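Local atomic coordinates of HIGH potential IRON sulfur protein (PDB entry 1HPI), a protein that carries electrons in the anaerobic electron transport of a purple photosynthetic bacterium, using a single high-potential [4Fe-4S] cluster. Residues L14-A20 with S60-T66; M1-S5 with F54-V59. All coordinates share one frame; numbering follows the deposited sequence.

Contact 1 of 2, residues L14-A20 with S60-T66; sequences LEYRHDA and SANGWCT. With SF4 (iron/sulfur cluster), chain B.
Y16 reaches across C65, the cluster and S60 in turn, and lines the cluster pocket together with W64 and C65. Y16 CB packs on C65 CB at 3.9 Å. With CG anti to the backbone N (chi1 167°), the ring runs along the 60-66 segment rather than out from it. Y16 CD1 comes to 3.8 Å from inorganic sulfur S2 of the cluster. The same carbon also meets W64 O, and CE1 lies beside the same sulfur. At the tip, Y16 OH accepts a nearly straight bond from S60 N (2.9 Å, 171° at the hydrogen), near the ring plane. The same hydroxyl is hydrogen-bonded to H18 ND1, so two partners hold the hydroxyl end of the ring, whose CD1 side lies next to the cluster.

C65 stands next to the base of Y16 and binds the iron FE4 through SG at 2.2 Å, as one of the four cysteine ligands; L14 CB packs against its CB. S60 OG gives its proton to a lone pair of H18 O (2.7 Å) while accepting from N62 N in an ST turn. R17 and W64 pair as a single antiparallel hydrogen-bonded bridge. On either side of it, T66 N donates to L14 O (2.9 Å) and A20 N to N62 O, so the two loops are joined along most of their length. At A20 the methyl group meets W64 CB.

The 14-20 segment leaves helix 9-13 through a Schellman motif with E15 at positive phi, while 60-66 continues from strand 57-60 through a type I turn; W64 NE1 is bonded to Q32, and the H18 ring meets W48 edge-to-face.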
ATOM      1  N   LEU A  14       4.361   7.239  -5.234  1.00  9.11           N
ATOM      2  CA  LEU A  14       4.427   6.887  -3.829  1.00  6.82           C
ATOM      3  C   LEU A  14       5.336   5.688  -3.574  1.00  8.58           C
ATOM      4  O   LEU A  14       5.357   5.139  -2.483  1.00  7.97           O
ATOM      5  CB  LEU A  14       3.016   6.629  -3.293  1.00  9.27           C
ATOM      6  CG  LEU A  14       2.219   7.928  -3.251  1.00  9.30           C
ATOM      7  CD1 LEU A  14       0.807   7.663  -2.746  1.00 12.89           C
ATOM      8  CD2 LEU A  14       2.922   8.953  -2.359  1.00  9.54           C
ATOM      9  N   GLU A  15       6.092   5.290  -4.592  1.00  8.38           N
ATOM     10  CA  GLU A  15       7.009   4.162  -4.475  1.00  9.87           C
ATOM     11  C   GLU A  15       6.335   2.925  -3.930  1.00  9.34           C
ATOM     12  O   GLU A  15       6.867   2.178  -3.116  1.00 12.16           O
ATOM     13  CB  GLU A  15       8.244   4.571  -3.667  1.00 11.50           C
ATOM     14  CG  GLU A  15       8.908   5.693  -4.478  1.00 22.24           C
ATOM     15  CD  GLU A  15      10.302   5.959  -4.043  1.00 55.49           C
ATOM     16  OE1 GLU A  15      11.102   4.940  -4.260  1.00 34.13           O
ATOM     17  OE2 GLU A  15      10.631   7.012  -3.532  1.00 24.93           O
ATOM     18  N   TYR A  16       5.128   2.726  -4.408  1.00 10.33           N
ATOM     19  CA  TYR A  16       4.347   1.594  -3.967  1.00  9.04           C
ATOM     20  C   TYR A  16       4.842   0.239  -4.462  1.00  8.86           C
ATOM     21  O   TYR A  16       5.275   0.102  -5.596  1.00  9.93           O
ATOM     22  CB  TYR A  16       2.883   1.791  -4.418  1.00  9.18           C
ATOM     23  CG  TYR A  16       2.035   0.534  -4.300  1.00  6.65           C
ATOM     24  CD1 TYR A  16       1.368   0.266  -3.105  1.00  9.03           C
ATOM     25  CD2 TYR A  16       1.903  -0.369  -5.357  1.00  8.07           C
ATOM     26  CE1 TYR A  16       0.586  -0.878  -2.962  1.00  8.84           C
ATOM     27  CE2 TYR A  16       1.121  -1.519  -5.240  1.00  7.06           C
ATOM     28  CZ  TYR A  16       0.469  -1.769  -4.030  1.00  6.74           C
ATOM     29  OH  TYR A  16      -0.301  -2.897  -3.881  1.00  7.36           O
ATOM     30  N   ARG A  17       4.755  -0.774  -3.605  1.00  6.61           N
ATOM     31  CA  ARG A  17       5.142  -2.142  -3.937  1.00 10.92           C
ATOM     32  C   ARG A  17       4.055  -3.078  -3.414  1.00 10.13           C
ATOM     33  O   ARG A  17       3.536  -2.858  -2.327  1.00  7.78           O
ATOM     34  CB  ARG A  17       6.416  -2.636  -3.276  1.00  3.72           C
ATOM     35  CG  ARG A  17       7.648  -1.878  -3.717  1.00 10.25           C
ATOM     36  CD  ARG A  17       7.946  -1.973  -5.205  1.00 20.37           C
ATOM     37  NE  ARG A  17       8.927  -0.948  -5.543  1.00 89.91           N
ATOM     38  CZ  ARG A  17       8.609   0.205  -6.125  1.00100.00           C
ATOM     39  NH1 ARG A  17       7.358   0.496  -6.459  1.00100.00           N
ATOM     40  NH2 ARG A  17       9.557   1.096  -6.393  1.00100.00           N
ATOM     41  N   HIS A  18       3.710  -4.125  -4.160  1.00  5.79           N
ATOM     42  CA  HIS A  18       2.696  -5.059  -3.687  1.00  4.58           C
ATOM     43  C   HIS A  18       3.220  -5.902  -2.516  1.00  8.27           C
ATOM     44  O   HIS A  18       2.440  -6.430  -1.717  1.00 10.00           O
ATOM     45  CB  HIS A  18       2.358  -6.071  -4.786  1.00  4.77           C
ATOM     46  CG  HIS A  18       1.642  -5.524  -5.967  1.00 10.58           C
ATOM     47  ND1 HIS A  18       0.567  -4.663  -5.832  1.00 12.71           N
ATOM     48  CD2 HIS A  18       1.863  -5.736  -7.290  1.00 12.70           C
ATOM     49  CE1 HIS A  18       0.163  -4.382  -7.071  1.00  9.89           C
ATOM     50  NE2 HIS A  18       0.917  -5.004  -7.968  1.00 11.96           N
ATOM     51  N   ASP A  19       4.553  -6.054  -2.424  1.00  9.56           N
ATOM     52  CA  ASP A  19       5.217  -6.836  -1.371  1.00  6.88           C
ATOM     53  C   ASP A  19       6.245  -5.944  -0.680  1.00  5.86           C
ATOM     54  O   ASP A  19       7.278  -5.589  -1.250  1.00  8.06           O
ATOM     55  CB  ASP A  19       5.919  -8.063  -2.001  1.00  9.27           C
ATOM     56  CG  ASP A  19       6.642  -9.014  -1.075  1.00 11.35           C
ATOM     57  OD1 ASP A  19       6.606  -8.705   0.196  1.00 10.43           O
ATOM     58  OD2 ASP A  19       7.195 -10.012  -1.485  1.00 18.72           O
ATOM     59  N   ALA A  20       5.932  -5.578   0.555  1.00 10.24           N
ATOM     60  CA  ALA A  20       6.765  -4.712   1.375  1.00  6.79           C
ATOM     61  C   ALA A  20       8.161  -5.242   1.549  1.00 15.46           C
ATOM     62  O   ALA A  20       9.119  -4.488   1.661  1.00 12.44           O
ATOM     63  CB  ALA A  20       6.126  -4.529   2.739  1.00  7.99           C
ATOM     64  N   SER A  60      -2.436  -4.075  -2.369  1.00  5.08           N
ATOM     65  CA  SER A  60      -2.059  -5.322  -1.734  1.00  6.20           C
ATOM     66  C   SER A  60      -1.962  -5.191  -0.214  1.00 12.67           C
ATOM     67  O   SER A  60      -1.275  -4.306   0.299  1.00  6.93           O
ATOM     68  CB  SER A  60      -0.713  -5.732  -2.305  1.00  7.36           C
ATOM     69  OG  SER A  60      -0.197  -6.814  -1.554  1.00  9.86           O
ATOM     70  N   ALA A  61      -2.638  -6.062   0.540  1.00  8.87           N
ATOM     71  CA  ALA A  61      -2.565  -5.985   1.994  1.00 14.11           C
ATOM     72  C   ALA A  61      -1.122  -6.138   2.492  1.00 11.32           C
ATOM     73  O   ALA A  61      -0.734  -5.679   3.572  1.00 10.24           O
ATOM     74  CB  ALA A  61      -3.457  -7.045   2.619  1.00 11.46           C
ATOM     75  N   ASN A  62      -0.299  -6.798   1.692  1.00  5.14           N
ATOM     76  CA  ASN A  62       1.087  -6.991   2.088  1.00  8.49           C
ATOM     77  C   ASN A  62       2.029  -5.961   1.494  1.00 11.83           C
ATOM     78  O   ASN A  62       3.244  -6.126   1.599  1.00 10.37           O
ATOM     79  CB  ASN A  62       1.628  -8.343   1.599  1.00 15.15           C
ATOM     80  CG  ASN A  62       0.716  -9.476   1.971  1.00 27.58           C
ATOM     81  OD1 ASN A  62       0.161 -10.153   1.096  1.00 55.85           O
ATOM     82  ND2 ASN A  62       0.549  -9.672   3.274  1.00 26.61           N
ATOM     83  N   GLY A  63       1.478  -4.923   0.870  1.00  9.54           N
ATOM     84  CA  GLY A  63       2.274  -3.876   0.235  1.00  5.80           C
ATOM     85  C   GLY A  63       2.728  -2.730   1.137  1.00  4.37           C
ATOM     86  O   GLY A  63       2.653  -2.800   2.364  1.00  7.16           O
ATOM     87  N   TRP A  64       3.206  -1.664   0.496  1.00  6.38           N
ATOM     88  CA  TRP A  64       3.693  -0.493   1.206  1.00  7.16           C
ATOM     89  C   TRP A  64       3.914   0.657   0.239  1.00  7.57           C
ATOM     90  O   TRP A  64       4.147   0.424  -0.935  1.00  9.31           O
ATOM     91  CB  TRP A  64       5.080  -0.834   1.822  1.00  5.93           C
ATOM     92  CG  TRP A  64       5.661   0.250   2.683  1.00  7.70           C
ATOM     93  CD1 TRP A  64       5.474   0.395   4.014  1.00 10.33           C
ATOM     94  CD2 TRP A  64       6.530   1.319   2.283  1.00  9.67           C
ATOM     95  NE1 TRP A  64       6.154   1.492   4.475  1.00  9.84           N
ATOM     96  CE2 TRP A  64       6.820   2.078   3.434  1.00  9.42           C
ATOM     97  CE3 TRP A  64       7.083   1.704   1.068  1.00  6.51           C
ATOM     98  CZ2 TRP A  64       7.650   3.204   3.385  1.00 13.96           C
ATOM     99  CZ3 TRP A  64       7.897   2.813   1.021  1.00  7.00           C
ATOM    100  CH2 TRP A  64       8.179   3.556   2.165  1.00  1.93           C
ATOM    101  N   CYS A  65       3.863   1.885   0.729  1.00  8.95           N
ATOM    102  CA  CYS A  65       4.103   3.069  -0.073  1.00  8.20           C
ATOM    103  C   CYS A  65       4.566   4.121   0.920  1.00  8.75           C
ATOM    104  O   CYS A  65       4.424   3.938   2.137  1.00  4.80           O
ATOM    105  CB  CYS A  65       2.942   3.561  -0.968  1.00  3.13           C
ATOM    106  SG  CYS A  65       1.718   4.566  -0.089  1.00  7.35           S
ATOM    107  N   THR A  66       5.116   5.213   0.409  1.00  9.41           N
ATOM    108  CA  THR A  66       5.620   6.298   1.249  1.00 10.28           C
ATOM    109  C   THR A  66       4.582   6.981   2.131  1.00 11.82           C
ATOM    110  O   THR A  66       4.932   7.663   3.103  1.00  9.30           O
ATOM    111  CB  THR A  66       6.448   7.328   0.450  1.00  6.53           C
ATOM    112  OG1 THR A  66       5.619   7.961  -0.513  1.00  6.81           O
ATOM    113  CG2 THR A  66       7.648   6.677  -0.227  1.00  6.41           C
TER
HETATM  114 FE1  SF4 B  80      -0.709   0.818   1.530  1.00  8.54          FE
HETATM  115 FE2  SF4 B  80      -1.023   2.818   3.375  1.00 10.35          FE
HETATM  116 FE3  SF4 B  80      -2.336   2.897   0.972  1.00  9.58          FE
HETATM  117 FE4  SF4 B  80       0.372   3.210   1.043  1.00  8.32          FE
HETATM  118  S1  SF4 B  80      -1.161   4.548   2.005  1.00  8.26           S
HETATM  119  S2  SF4 B  80      -0.788   1.928  -0.398  1.00  8.80           S
HETATM  120  S3  SF4 B  80       0.910   1.878   2.735  1.00  7.13           S
HETATM  121  S4  SF4 B  80      -2.577   1.340   2.592  1.00  8.22           S

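Contact 2 of 2, residues M1-S5 with F54-V59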
ATOM      1  N   MET A   1     -13.536  -0.126  -9.977  1.00  9.41           N
ATOM      2  CA  MET A   1     -12.538  -0.380  -8.957  1.00  9.98           C
ATOM      3  C   MET A   1     -11.692  -1.558  -9.429  1.00 20.06           C
ATOM      4  O   MET A   1     -12.243  -2.564  -9.873  1.00 13.81           O
ATOM      5  CB  MET A   1     -13.276  -0.644  -7.636  1.00 19.53           C
ATOM      6  CG  MET A   1     -12.457  -1.327  -6.566  1.00 25.69           C
ATOM      7  SD  MET A   1     -11.809  -0.154  -5.353  1.00 47.10           S
ATOM      8  CE  MET A   1     -12.514   1.421  -5.909  1.00 22.44           C
ATOM      9  N   GLU A   2     -10.371  -1.441  -9.380  1.00 10.11           N
ATOM     10  CA  GLU A   2      -9.524  -2.534  -9.829  1.00  9.79           C
ATOM     11  C   GLU A   2      -8.186  -2.486  -9.115  1.00  8.86           C
ATOM     12  O   GLU A   2      -7.833  -1.487  -8.495  1.00  9.68           O
ATOM     13  CB  GLU A   2      -9.332  -2.535 -11.359  1.00 13.72           C
ATOM     14  CG  GLU A   2      -8.580  -1.272 -11.809  1.00 10.73           C
ATOM     15  CD  GLU A   2      -8.307  -1.179 -13.281  1.00 53.63           C
ATOM     16  OE1 GLU A   2      -8.740  -2.219 -13.945  1.00 20.51           O
ATOM     17  OE2 GLU A   2      -7.748  -0.223 -13.789  1.00 53.95           O
ATOM     18  N   ARG A   3      -7.431  -3.572  -9.211  1.00  8.63           N
ATOM     19  CA  ARG A   3      -6.140  -3.613  -8.552  1.00 10.26           C
ATOM     20  C   ARG A   3      -5.146  -2.598  -9.101  1.00  7.45           C
ATOM     21  O   ARG A   3      -5.011  -2.438 -10.313  1.00 10.25           O
ATOM     22  CB  ARG A   3      -5.529  -5.016  -8.654  1.00 10.79           C
ATOM     23  CG  ARG A   3      -6.241  -6.086  -7.820  1.00 10.12           C
ATOM     24  CD  ARG A   3      -5.461  -7.397  -7.754  1.00 11.24           C
ATOM     25  NE  ARG A   3      -5.464  -7.988  -9.078  1.00 17.15           N
ATOM     26  CZ  ARG A   3      -4.376  -8.262  -9.783  1.00 20.56           C
ATOM     27  NH1 ARG A   3      -3.159  -8.027  -9.302  1.00 28.25           N
ATOM     28  NH2 ARG A   3      -4.523  -8.795 -10.994  1.00 28.67           N
ATOM     29  N   LEU A   4      -4.424  -1.917  -8.210  1.00  6.45           N
ATOM     30  CA  LEU A   4      -3.410  -0.951  -8.622  1.00  5.91           C
ATOM     31  C   LEU A   4      -2.227  -1.707  -9.237  1.00 13.55           C
ATOM     32  O   LEU A   4      -1.884  -2.805  -8.793  1.00 11.21           O
ATOM     33  CB  LEU A   4      -2.853  -0.324  -7.323  1.00  6.88           C
ATOM     34  CG  LEU A   4      -1.752   0.724  -7.497  1.00  8.23           C
ATOM     35  CD1 LEU A   4      -2.271   1.915  -8.299  1.00  7.79           C
ATOM     36  CD2 LEU A   4      -1.291   1.180  -6.116  1.00  9.43           C
ATOM     37  N   SER A   5      -1.567  -1.135 -10.235  1.00  8.85           N
ATOM     38  CA  SER A   5      -0.412  -1.774 -10.838  1.00 13.41           C
ATOM     39  C   SER A   5       0.842  -1.061 -10.321  1.00 15.95           C
ATOM     40  O   SER A   5       0.830   0.142 -10.110  1.00 13.13           O
ATOM     41  CB  SER A   5      -0.459  -1.672 -12.359  1.00 15.22           C
ATOM     42  OG  SER A   5       0.817  -1.969 -12.896  1.00 22.59           O
ATOM     43  N   PHE A  54      -5.428   6.131  -2.931  1.00  6.22           N
ATOM     44  CA  PHE A  54      -5.510   5.598  -4.286  1.00  3.52           C
ATOM     45  C   PHE A  54      -6.961   5.338  -4.640  1.00  9.75           C
ATOM     46  O   PHE A  54      -7.413   4.202  -4.725  1.00  7.57           O
ATOM     47  CB  PHE A  54      -4.766   4.249  -4.345  1.00  7.97           C
ATOM     48  CG  PHE A  54      -3.266   4.400  -4.391  1.00  6.60           C
ATOM     49  CD1 PHE A  54      -2.684   4.878  -5.565  1.00  9.87           C
ATOM     50  CD2 PHE A  54      -2.433   4.081  -3.317  1.00  8.60           C
ATOM     51  CE1 PHE A  54      -1.304   5.037  -5.685  1.00 10.64           C
ATOM     52  CE2 PHE A  54      -1.049   4.229  -3.421  1.00  4.79           C
ATOM     53  CZ  PHE A  54      -0.484   4.711  -4.603  1.00  7.78           C
ATOM     54  N   PRO A  55      -7.724   6.396  -4.834  1.00 11.03           N
ATOM     55  CA  PRO A  55      -9.128   6.256  -5.165  1.00 11.93           C
ATOM     56  C   PRO A  55      -9.372   5.378  -6.385  1.00  6.83           C
ATOM     57  O   PRO A  55      -8.678   5.486  -7.396  1.00 13.36           O
ATOM     58  CB  PRO A  55      -9.641   7.671  -5.445  1.00 11.21           C
ATOM     59  CG  PRO A  55      -8.542   8.626  -5.018  1.00 11.67           C
ATOM     60  CD  PRO A  55      -7.274   7.805  -4.832  1.00 11.57           C
ATOM     61  N   GLY A  56     -10.381   4.513  -6.277  1.00  8.92           N
ATOM     62  CA  GLY A  56     -10.749   3.621  -7.367  1.00 14.98           C
ATOM     63  C   GLY A  56      -9.863   2.405  -7.531  1.00 21.56           C
ATOM     64  O   GLY A  56     -10.011   1.648  -8.487  1.00 11.39           O
ATOM     65  N   LYS A  57      -8.938   2.211  -6.598  1.00 12.88           N
ATOM     66  CA  LYS A  57      -8.044   1.077  -6.695  1.00 14.08           C
ATOM     67  C   LYS A  57      -8.001   0.207  -5.462  1.00 12.46           C
ATOM     68  O   LYS A  57      -8.361   0.648  -4.376  1.00 12.59           O
ATOM     69  CB  LYS A  57      -6.622   1.575  -6.559  1.00 15.12           C
ATOM     70  CG  LYS A  57      -6.151   2.377  -7.734  1.00 16.62           C
ATOM     71  CD  LYS A  57      -6.593   1.759  -9.027  1.00 19.64           C
ATOM     72  CE  LYS A  57      -5.892   2.448 -10.172  1.00 30.74           C
ATOM     73  NZ  LYS A  57      -6.511   2.151 -11.467  1.00 47.28           N
ATOM     74  N   LEU A  58      -7.533  -1.025  -5.668  1.00  8.71           N
ATOM     75  CA  LEU A  58      -7.367  -2.002  -4.604  1.00  6.68           C
ATOM     76  C   LEU A  58      -5.856  -2.148  -4.442  1.00  8.28           C
ATOM     77  O   LEU A  58      -5.147  -2.310  -5.441  1.00  7.90           O
ATOM     78  CB  LEU A  58      -7.906  -3.411  -4.924  1.00  9.43           C
ATOM     79  CG  LEU A  58      -9.421  -3.472  -5.058  1.00 16.50           C
ATOM     80  CD1 LEU A  58      -9.825  -4.891  -5.449  1.00 17.92           C
ATOM     81  CD2 LEU A  58     -10.067  -3.094  -3.733  1.00 14.67           C
ATOM     82  N   VAL A  59      -5.346  -2.093  -3.211  1.00  8.63           N
ATOM     83  CA  VAL A  59      -3.912  -2.246  -2.993  1.00  7.75           C
ATOM     84  C   VAL A  59      -3.663  -3.572  -2.281  1.00 11.95           C
ATOM     85  O   VAL A  59      -4.579  -4.124  -1.666  1.00 10.40           O
ATOM     86  CB  VAL A  59      -3.275  -1.090  -2.229  1.00  8.43           C
ATOM     87  CG1 VAL A  59      -3.567   0.210  -2.976  1.00 13.06           C
ATOM     88  CG2 VAL A  59      -3.810  -1.028  -0.806  1.00  6.67           C
TER
HETATM   89  O   HOH W   1      -5.089  -0.247 -11.727  1.00 28.16           O
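L4 and F54 form the apolar heart of this contact. L4 CD2 sits over the centre of one face of the F54 ring, 3.8 Å from its centroid and only 7° off the normal, a clear CH-pi contact. F54 lines the iron-sulfur cluster pocket and touches the cluster. CG anti to the backbone N (chi1 180°) carries both methyl groups of L4 across the neighbouring strand: CD2 also touches V59 CG1, while L4 CD1 packs on K57 CG at 3.9 Å. At the other end M1 SD lies against L58 CD2 (3.8 Å), though the methionine tip beyond it is doubtful.

Backbone hydrogen bonds hold the strands in parallel register, E2 beside K57 and R3 beside L58. E2 N donates to G56 O, L58 N to E2 O, and L4 N to L58 O; the last is the straightest (2.9 Å, 172°). These bonds attach strand 2-3 to the edge of the small mixed sheet of this HiPIP, with 57-60 in the centre and 48-50 antiparallel on its far side. A type II turn, F54 to K57 with G56 at positive phi, leads into the central strand.

The charged pair occupies the sheet face of E2 and K57, whose side chains run alongside each other. E2 OE2 and K57 NZ form a long salt bridge of 3.5 Å. A water accepts from K57 NZ at 2.8 Å and donates to R3 O at 2.6 Å, with a weak bond to E2 OE2, tying the lysine to backbone as well as carboxylate. On the sheet face of R3 and L58, the arginine makes a cation-pi contact with W48, which L58 also touches.

Contacts 1 and 2 have centres about 12 Å apart and their segments alternate along the chain: 1-5, 14-20, 54-59, 60-66. Strand 57-60 joins them directly, since it pairs with strand 2-3 in contact 2 and ends at S60, the first residue of the second segment of contact 1. Helix 9-13 separates the two N-terminal segments. The contacts also touch: Y16 CD2 packs on L4 CD2 at 3.6 Å, and L14 CD1 on F54 CZ at 3.7 Å. Contact 1 lies near the centre of the chain and contact 2 further out, so the two form adjoining parts of the protein layer around the cluster, contact 1 with a ligand and contact 2 with a pocket residue.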